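Putative hydroxymethylglutaryl-CoA synthase (Streptococcus mutans, PDB 3SQZ) probably acts as a hydroxymethylglutaryl-CoA synthase, an acyltransferase of the thiolase fold, and binds coenzyme A. Local coordinates at residues D40-Q48 / Q187-L195; I202-T213 / A345-V355. All blocks are in the same frame, centred on the assembly; numbering follows the deposited sequence. Where two conformers were deposited one is given.

Contact 1 pairs 40-48 with 187-195 and contact 2 pairs 202-213 with 345-355, their centres about 19 Å apart. They are probably counterparts, the first-and-last strand pairs of the two halves of the thiolase fold, whose sheets run on into each other through neighbouring strands 37-45 and 203-213. The two contacts meet where Ile202 CG1 packs 3.4 Å from Asp40 O. Neither reaches His267, the predicted proton donor/acceptor, directly: the side chains of Ile192 in contact 1 and Ala347 in contact 2 lie about 11 and 9 Å from its side chain. At the end of contact 2, the Ala345 side chain is about 8 Å from bound coenzyme A.

Contact 1. Residues D40-Q48 / Q187-L195; sequences DKIGFTSSQ and QGAGSIAML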
loop_
_atom_site.group_PDB
_atom_site.type_symbol
_atom_site.label_atom_id
_atom_site.label_comp_id
_atom_site.label_asym_id
_atom_site.label_seq_id
_atom_site.Cartn_x
_atom_site.Cartn_y
_atom_site.Cartn_z
ATOM N N ASP A 40 0.233 -15.843 2.183
ATOM C CA ASP A 40 0.876 -16.882 1.397
ATOM C C ASP A 40 1.709 -16.300 0.261
ATOM O O ASP A 40 2.786 -16.812 -0.042
ATOM C CB ASP A 40 -0.195 -17.807 0.825
ATOM C CG ASP A 40 0.382 -18.987 0.088
ATOM O OD1 ASP A 40 1.182 -19.743 0.685
ATOM O OD2 ASP A 40 0.025 -19.167 -1.092
ATOM N N LYS A 41 1.178 -15.262 -0.382
ATOM C CA LYS A 41 1.845 -14.604 -1.499
ATOM C C LYS A 41 1.548 -13.116 -1.448
ATOM O O LYS A 41 0.471 -12.712 -0.991
ATOM C CB LYS A 41 1.410 -15.201 -2.845
ATOM C CG LYS A 41 1.936 -16.630 -3.051
ATOM C CD LYS A 41 1.605 -17.214 -4.418
ATOM C CE LYS A 41 0.122 -17.543 -4.533
ATOM N NZ LYS A 41 -0.176 -18.422 -5.717
ATOM N N ILE A 42 2.508 -12.314 -1.908
ATOM C CA ILE A 42 2.368 -10.869 -2.029
ATOM C C ILE A 42 2.717 -10.452 -3.452
ATOM O O ILE A 42 3.793 -10.793 -3.951
ATOM C CB ILE A 42 3.297 -10.104 -1.054
ATOM C CG1 ILE A 42 3.083 -10.550 0.393
ATOM C CG2 ILE A 42 3.092 -8.610 -1.194
ATOM C CD1 ILE A 42 4.125 -10.025 1.368
ATOM N N GLY A 43 1.798 -9.740 -4.100
ATOM C CA GLY A 43 2.039 -9.181 -5.415
ATOM C C GLY A 43 2.079 -7.671 -5.327
ATOM O O GLY A 43 1.467 -7.074 -4.431
ATOM N N PHE A 44 2.804 -7.046 -6.248
ATOM C CA PHE A 44 2.850 -5.597 -6.308
ATOM C C PHE A 44 2.879 -5.124 -7.742
ATOM O O PHE A 44 3.629 -5.654 -8.559
ATOM C CB PHE A 44 4.081 -5.033 -5.585
ATOM C CG PHE A 44 4.172 -3.536 -5.664
ATOM C CD1 PHE A 44 3.238 -2.747 -5.005
ATOM C CD2 PHE A 44 5.155 -2.913 -6.420
ATOM C CE1 PHE A 44 3.290 -1.369 -5.087
ATOM C CE2 PHE A 44 5.211 -1.534 -6.500
ATOM C CZ PHE A 44 4.279 -0.760 -5.837
ATOM N N THR A 45 2.077 -4.117 -8.045
ATOM C CA THR A 45 2.074 -3.443 -9.347
ATOM C C THR A 45 2.115 -1.934 -9.107
ATOM O O THR A 45 1.389 -1.443 -8.247
ATOM C CB THR A 45 0.798 -3.806 -10.183
ATOM O OG1 THR A 45 0.808 -5.204 -10.505
ATOM C CG2 THR A 45 0.708 -2.997 -11.483
ATOM N N SER A 46 2.911 -1.211 -9.879
ATOM C CA SER A 46 2.820 0.237 -9.895
ATOM C C SER A 46 2.514 0.687 -11.315
ATOM O O SER A 46 2.301 -0.140 -12.198
ATOM C CB SER A 46 4.084 0.876 -9.324
ATOM O OG SER A 46 3.899 2.261 -9.109
ATOM N N SER A 47 2.449 1.998 -11.520
ATOM C CA SER A 47 2.218 2.541 -12.845
ATOM C C SER A 47 3.509 2.507 -13.668
ATOM O O SER A 47 4.578 2.112 -13.176
ATOM C CB SER A 47 1.679 3.961 -12.734
ATOM O OG SER A 47 2.534 4.729 -11.917
ATOM N N GLN A 48 3.407 2.916 -14.928
ATOM C CA GLN A 48 4.503 2.753 -15.877
ATOM C C GLN A 48 5.349 4.012 -16.065
ATOM O O GLN A 48 6.239 4.030 -16.909
ATOM C CB GLN A 48 3.957 2.292 -17.231
ATOM C CG GLN A 48 3.088 1.047 -17.163
ATOM C CD GLN A 48 3.800 -0.160 -16.585
ATOM O OE1 GLN A 48 3.257 -0.868 -15.724
ATOM N NE2 GLN A 48 4.999 -0.422 -17.065
ATOM N N GLN A 187 3.189 12.266 -3.506
ATOM C CA GLN A 187 2.289 11.564 -4.413
ATOM C C GLN A 187 2.828 10.163 -4.718
ATOM O O GLN A 187 3.908 9.793 -4.245
ATOM C CB GLN A 187 2.072 12.416 -5.668
ATOM C CG GLN A 187 1.236 13.647 -5.330
ATOM C CD GLN A 187 1.011 14.628 -6.463
ATOM O OE1 GLN A 187 -0.052 15.245 -6.535
ATOM N NE2 GLN A 187 2.010 14.819 -7.322
ATOM N N GLY A 188 2.071 9.366 -5.472
ATOM C CA GLY A 188 2.496 8.025 -5.823
ATOM C C GLY A 188 1.331 7.189 -6.311
ATOM O O GLY A 188 0.193 7.666 -6.381
ATOM N N ALA A 189 1.610 5.942 -6.666
ATOM C CA ALA A 189 0.574 5.057 -7.189
ATOM C C ALA A 189 1.033 3.618 -7.072
ATOM O O ALA A 189 2.194 3.315 -7.350
ATOM C CB ALA A 189 0.277 5.384 -8.640
ATOM N N GLY A 190 0.133 2.718 -6.679
ATOM C CA GLY A 190 0.475 1.314 -6.664
ATOM C C GLY A 190 -0.554 0.482 -5.943
ATOM O O GLY A 190 -1.458 1.007 -5.283
ATOM N N SER A 191 -0.408 -0.829 -6.077
ATOM C CA SER A 191 -1.292 -1.775 -5.409
ATOM C C SER A 191 -0.511 -2.973 -4.919
ATOM O O SER A 191 0.307 -3.540 -5.649
ATOM C CB SER A 191 -2.387 -2.271 -6.355
ATOM O OG SER A 191 -3.188 -3.269 -5.727
ATOM N N ILE A 192 -0.808 -3.370 -3.686
ATOM C CA ILE A 192 -0.358 -4.621 -3.101
ATOM C C ILE A 192 -1.512 -5.620 -3.129
ATOM O O ILE A 192 -2.647 -5.268 -2.795
ATOM C CB ILE A 192 0.082 -4.403 -1.636
ATOM C CG1 ILE A 192 1.423 -3.658 -1.593
ATOM C CG2 ILE A 192 0.128 -5.722 -0.871
ATOM C CD1 ILE A 192 2.636 -4.515 -1.864
ATOM N N ALA A 193 -1.229 -6.846 -3.552
ATOM C CA ALA A 193 -2.178 -7.955 -3.443
ATOM C C ALA A 193 -1.627 -8.954 -2.439
ATOM O O ALA A 193 -0.445 -9.290 -2.485
ATOM C CB ALA A 193 -2.372 -8.627 -4.792
ATOM N N MET A 194 -2.476 -9.434 -1.536
ATOM C CA MET A 194 -2.089 -10.455 -0.569
ATOM C C MET A 194 -3.073 -11.607 -0.642
ATOM O O MET A 194 -4.285 -11.396 -0.570
ATOM C CB MET A 194 -2.032 -9.873 0.847
ATOM C CG MET A 194 -0.893 -8.886 1.008
ATOM S SD MET A 194 -0.841 -7.995 2.572
ATOM C CE MET A 194 -2.226 -6.881 2.356
ATOM N N LEU A 195 -2.556 -12.814 -0.822
ATOM C CA LEU A 195 -3.371 -14.012 -0.780
ATOM C C LEU A 195 -3.270 -14.603 0.609
ATOM O O LEU A 195 -2.164 -14.918 1.076
ATOM C CB LEU A 195 -2.882 -15.009 -1.819
ATOM C CG LEU A 195 -3.736 -16.273 -1.916
ATOM C CD1 LEU A 195 -5.116 -15.964 -2.507
ATOM C CD2 LEU A 195 -3.021 -17.331 -2.725
#
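Phe44 and Ile192 meet on one face of this antiparallel strand pair, with Ile192 CD1 lodged 3.7 Å from ring atom CD1 of Phe44. CG of Phe44 stands anti to the backbone N (chi1 178°), and the ring runs forward along its own strand. Its CD1-CE1 side comes obliquely to Ser191 O (CD1 3.1 Å) and Gly190 CA (CE1 4.2 Å); Gly190, lacking a side chain, leaves the hollow CE1 needs. Beside it Ile42 offers its CG2 branch to CG2 of Ile192 at 4.2 Å, and Phe317, Leu318 and Leu321 of helix 315-326 close over this face. The pair joins the first and last strands (37-45 and 188-198) of the N-terminal half of the thiolase fold, a mixed sheet of order 3-2-4-5-1 whose last strand is antiparallel to its neighbours. On the other face the relief is lower: Gly43 is matched with the small Ala193, and Thr45 and Ser191 pack against helix 85-94, where Ser191 OG hydrogen-bonds Ser92 OG. Toward the start of 40-48, Leu195 CD2 lies alongside the aliphatic part of Lys41, 3.6 Å from its CE, while the lysine's NZ reaches a salt bridge with Asp101. Paired backbone bonds join Gly43 with Ala193 and Thr45 with Ser191. At the other end Ser46 OG donates to Ala189 O at 2.7 Å and also bonds Ser77, and the methyl of Ala189 comes 4.0 Å from Ser47 OG.

Contact 2. Residues I202-T213 / A345-V355; sequences ILILHDETLAQT and AVAEIFTGTLV
Ile202 opens the pairing by accepting a bond from Val355 N, which approaches from above the Ile202 carbonyl plane. With Leu203 it faces Ile39 of the next strand, a classic beta bulge. Leu203 lays CD1 over the Thr353 backbone and against Leu354 CD2 (3.9 Å), its CG resting 3.9 Å from Gly352 CA, where no side chain obstructs it. Ile204 exchanges two backbone bonds with Thr353, and its CG1 meets Val355 CG2 at 3.6 Å, the two side chains crossing at about a right angle. At His206 the backbone N still reaches Thr351 O (3.2 Å), but beyond it the chain arches away and the register shifts by two residues. This is the antiparallel first-and-last strand pair of the C-terminal half of the thiolase fold, interrupted between Leu205 and Leu210. Two waters bridge the gap: one links His206 O to Thr351 O, the other Glu208 O to Thr351 OG1. Thr209 packs CG2 on Phe350 CB (3.8 Å) and turns CB to Glu348 OE2 (3.6 Å); backbone pairing resumes at Leu210, opposite Ile349. The Glu348 chain is extended, its CG turned away from the backbone N (chi1 -179°), and passes the Leu210 carbonyl and the Ala211 methyl; its OE1 bonds Tyr146. Gln212 and Ala347 exchange two backbone bonds, and Thr213 OG1 lies beside Val346 CG2 (3.8 Å). Helix 232-254 packs on Leu210 and Thr351, while helices 147-161 and 315-326 both reach Phe350; strand 203-213 lies between 37-45 and 346-354, which is followed in the sheet by 335-342.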
loop_
_atom_site.group_PDB
_atom_site.type_symbol
_atom_site.label_atom_id
_atom_site.label_comp_id
_atom_site.label_asym_id
_atom_site.label_seq_id
_atom_site.Cartn_x
_atom_site.Cartn_y
_atom_site.Cartn_z
ATOM N N ILE A 202 4.553 -17.295 3.499
ATOM C CA ILE A 202 5.350 -16.126 3.865
ATOM C C ILE A 202 5.235 -15.744 5.339
ATOM O O ILE A 202 6.230 -15.797 6.066
ATOM C CB ILE A 202 5.060 -14.891 2.980
ATOM C CG1 ILE A 202 5.343 -15.210 1.510
ATOM C CG2 ILE A 202 5.884 -13.692 3.450
ATOM C CD1 ILE A 202 4.970 -14.085 0.561
ATOM N N LEU A 203 4.033 -15.372 5.787
ATOM C CA LEU A 203 3.884 -14.783 7.109
ATOM C C LEU A 203 2.649 -15.325 7.813
ATOM O O LEU A 203 1.522 -15.120 7.354
ATOM C CB LEU A 203 3.786 -13.253 7.018
ATOM C CG LEU A 203 3.961 -12.475 8.327
ATOM C CD1 LEU A 203 5.425 -12.454 8.755
ATOM C CD2 LEU A 203 3.407 -11.054 8.209
ATOM N N ILE A 204 2.860 -15.989 8.941
ATOM C CA ILE A 204 1.756 -16.393 9.799
ATOM C C ILE A 204 1.265 -15.175 10.564
ATOM O O ILE A 204 2.061 -14.463 11.181
ATOM C CB ILE A 204 2.223 -17.453 10.807
ATOM C CG1 ILE A 204 2.688 -18.709 10.069
ATOM C CG2 ILE A 204 1.111 -17.796 11.786
ATOM C CD1 ILE A 204 3.633 -19.576 10.871
ATOM N N LEU A 205 -0.041 -14.927 10.520
ATOM C CA LEU A 205 -0.624 -13.792 11.227
ATOM C C LEU A 205 -1.107 -14.226 12.600
ATOM O O LEU A 205 -1.681 -15.303 12.759
ATOM C CB LEU A 205 -1.789 -13.209 10.432
ATOM C CG LEU A 205 -1.418 -12.561 9.101
ATOM C CD1 LEU A 205 -2.667 -12.203 8.312
ATOM C CD2 LEU A 205 -0.557 -11.335 9.335
ATOM N N HIS A 206 -0.866 -13.391 13.603
ATOM C CA HIS A 206 -1.266 -13.730 14.962
ATOM C C HIS A 206 -2.498 -12.972 15.417
ATOM O O HIS A 206 -2.902 -12.004 14.795
ATOM C CB HIS A 206 -0.094 -13.526 15.906
ATOM C CG HIS A 206 1.070 -14.403 15.567
ATOM N ND1 HIS A 206 2.286 -13.913 15.143
ATOM C CD2 HIS A 206 1.175 -15.751 15.534
ATOM C CE1 HIS A 206 3.102 -14.922 14.894
ATOM N NE2 HIS A 206 2.453 -16.047 15.126
ATOM N N ASP A 207 -3.098 -13.429 16.510
ATOM C CA ASP A 207 -4.376 -12.881 16.951
ATOM C C ASP A 207 -4.270 -11.718 17.919
ATOM O O ASP A 207 -5.280 -11.115 18.273
ATOM C CB ASP A 207 -5.244 -13.972 17.567
ATOM C CG ASP A 207 -5.783 -14.927 16.532
ATOM O OD1 ASP A 207 -6.243 -14.458 15.464
ATOM O OD2 ASP A 207 -5.734 -16.146 16.782
ATOM N N GLU A 208 -3.056 -11.405 18.356
ATOM C CA GLU A 208 -2.849 -10.303 19.279
ATOM C C GLU A 208 -2.779 -9.000 18.492
ATOM O O GLU A 208 -1.756 -8.677 17.886
ATOM C CB GLU A 208 -1.568 -10.523 20.087
ATOM C CG GLU A 208 -1.622 -11.714 21.053
ATOM C CD GLU A 208 -1.398 -13.069 20.394
ATOM O OE1 GLU A 208 -0.925 -13.125 19.240
ATOM O OE2 GLU A 208 -1.688 -14.091 21.051
ATOM N N THR A 209 -3.882 -8.261 18.486
ATOM C CA THR A 209 -3.976 -7.019 17.734
ATOM C C THR A 209 -4.534 -5.941 18.646
ATOM O O THR A 209 -5.246 -6.247 19.594
ATOM C CB THR A 209 -4.912 -7.171 16.514
ATOM O OG1 THR A 209 -6.231 -7.508 16.960
ATOM C CG2 THR A 209 -4.413 -8.263 15.585
ATOM N N LEU A 210 -4.218 -4.686 18.357
ATOM C CA LEU A 210 -4.802 -3.579 19.090
ATOM C C LEU A 210 -4.965 -2.390 18.163
ATOM O O LEU A 210 -3.990 -1.954 17.529
ATOM C CB LEU A 210 -3.918 -3.185 20.271
ATOM C CG LEU A 210 -4.494 -2.063 21.140
ATOM C CD1 LEU A 210 -5.745 -2.526 21.878
ATOM C CD2 LEU A 210 -3.441 -1.564 22.114
ATOM N N ALA A 211 -6.191 -1.870 18.088
ATOM C CA ALA A 211 -6.494 -0.690 17.301
ATOM C C ALA A 211 -6.913 0.459 18.201
ATOM O O ALA A 211 -7.300 0.258 19.353
ATOM C CB ALA A 211 -7.597 -0.982 16.289
ATOM N N GLN A 212 -6.842 1.662 17.643
ATOM C CA GLN A 212 -7.277 2.867 18.329
ATOM C C GLN A 212 -7.940 3.790 17.313
ATOM O O GLN A 212 -7.437 3.937 16.197
ATOM C CB GLN A 212 -6.077 3.579 18.973
ATOM C CG GLN A 212 -6.489 4.738 19.862
ATOM C CD GLN A 212 -5.313 5.457 20.509
ATOM O OE1 GLN A 212 -4.151 5.010 20.450
ATOM N NE2 GLN A 212 -5.605 6.580 21.130
ATOM N N THR A 213 -9.060 4.399 17.700
ATOM C CA THR A 213 -9.744 5.389 16.879
ATOM C C THR A 213 -9.744 6.726 17.602
ATOM O O THR A 213 -9.997 6.775 18.804
ATOM C CB THR A 213 -11.212 4.981 16.634
ATOM O OG1 THR A 213 -11.260 3.754 15.898
ATOM C CG2 THR A 213 -11.972 6.051 15.863
ATOM N N ALA A 345 -8.916 9.430 12.676
ATOM C CA ALA A 345 -7.749 8.601 12.401
ATOM C C ALA A 345 -7.950 7.266 13.113
ATOM O O ALA A 345 -8.604 7.194 14.159
ATOM C CB ALA A 345 -6.472 9.274 12.928
ATOM N N VAL A 346 -7.356 6.219 12.549
ATOM C CA VAL A 346 -7.386 4.881 13.120
ATOM C C VAL A 346 -5.991 4.293 12.995
ATOM O O VAL A 346 -5.342 4.452 11.957
ATOM C CB VAL A 346 -8.402 3.973 12.377
ATOM C CG1 VAL A 346 -8.398 2.555 12.940
ATOM C CG2 VAL A 346 -9.801 4.578 12.441
ATOM N N ALA A 347 -5.524 3.640 14.054
ATOM C CA ALA A 347 -4.232 2.967 14.030
ATOM C C ALA A 347 -4.389 1.549 14.532
ATOM O O ALA A 347 -5.314 1.254 15.285
ATOM C CB ALA A 347 -3.221 3.714 14.882
ATOM N N GLU A 348 -3.479 0.665 14.138
ATOM C CA GLU A 348 -3.527 -0.696 14.640
ATOM C C GLU A 348 -2.145 -1.307 14.604
ATOM O O GLU A 348 -1.394 -1.099 13.646
ATOM C CB GLU A 348 -4.529 -1.552 13.848
ATOM C CG GLU A 348 -4.650 -2.983 14.351
ATOM C CD GLU A 348 -5.845 -3.743 13.786
ATOM O OE1 GLU A 348 -6.837 -3.125 13.331
ATOM O OE2 GLU A 348 -5.779 -4.988 13.788
ATOM N N ILE A 349 -1.807 -2.042 15.660
ATOM C CA ILE A 349 -0.590 -2.832 15.709
ATOM C C ILE A 349 -0.949 -4.304 15.626
ATOM O O ILE A 349 -1.870 -4.770 16.307
ATOM C CB ILE A 349 0.195 -2.540 16.980
ATOM C CG1 ILE A 349 0.616 -1.075 16.938
ATOM C CG2 ILE A 349 1.392 -3.495 17.117
ATOM C CD1 ILE A 349 1.240 -0.587 18.182
ATOM N N PHE A 350 -0.236 -5.025 14.771
ATOM C CA PHE A 350 -0.415 -6.454 14.625
ATOM C C PHE A 350 0.935 -7.065 14.292
ATOM O O PHE A 350 1.904 -6.345 14.032
ATOM C CB PHE A 350 -1.484 -6.793 13.575
ATOM C CG PHE A 350 -1.152 -6.343 12.177
ATOM C CD1 PHE A 350 -0.683 -7.245 11.231
ATOM C CD2 PHE A 350 -1.355 -5.026 11.792
ATOM C CE1 PHE A 350 -0.403 -6.830 9.938
ATOM C CE2 PHE A 350 -1.070 -4.608 10.503
ATOM C CZ PHE A 350 -0.598 -5.513 9.574
ATOM N N THR A 351 1.011 -8.388 14.322
ATOM C CA THR A 351 2.291 -9.068 14.189
ATOM C C THR A 351 2.167 -10.317 13.347
ATOM O O THR A 351 1.070 -10.841 13.123
ATOM C CB THR A 351 2.854 -9.496 15.548
ATOM O OG1 THR A 351 2.016 -10.520 16.096
ATOM C CG2 THR A 351 2.945 -8.320 16.510
ATOM N N GLY A 352 3.314 -10.823 12.915
ATOM C CA GLY A 352 3.364 -12.067 12.177
ATOM C C GLY A 352 4.712 -12.739 12.332
ATOM O O GLY A 352 5.682 -12.123 12.782
ATOM N N THR A 353 4.772 -14.008 11.949
ATOM C CA THR A 353 6.001 -14.792 12.038
ATOM C C THR A 353 6.370 -15.321 10.661
ATOM O O THR A 353 5.524 -15.860 9.942
ATOM C CB THR A 353 5.836 -15.982 13.007
ATOM O OG1 THR A 353 5.628 -15.478 14.327
ATOM C CG2 THR A 353 7.082 -16.861 13.008
ATOM N N LEU A 354 7.636 -15.156 10.289
ATOM C CA LEU A 354 8.107 -15.631 8.990
ATOM C C LEU A 354 8.156 -17.147 8.902
ATOM O O LEU A 354 8.558 -17.828 9.847
ATOM C CB LEU A 354 9.481 -15.060 8.677
ATOM C CG LEU A 354 9.475 -13.586 8.285
ATOM C CD1 LEU A 354 10.895 -13.043 8.237
ATOM C CD2 LEU A 354 8.777 -13.387 6.942
ATOM N N VAL A 355 7.784 -17.657 7.735
ATOM C CA VAL A 355 7.729 -19.081 7.462
ATOM C C VAL A 355 8.955 -19.519 6.665
ATOM O O VAL A 355 9.383 -18.836 5.737
ATOM C CB VAL A 355 6.449 -19.396 6.659
ATOM C CG1 VAL A 355 6.369 -20.864 6.292
ATOM C CG2 VAL A 355 5.226 -18.973 7.460
HETATM O O HOH W 1 -0.845 -10.103 15.814
HETATM O O HOH W 2 -1.759 -10.367 12.832
#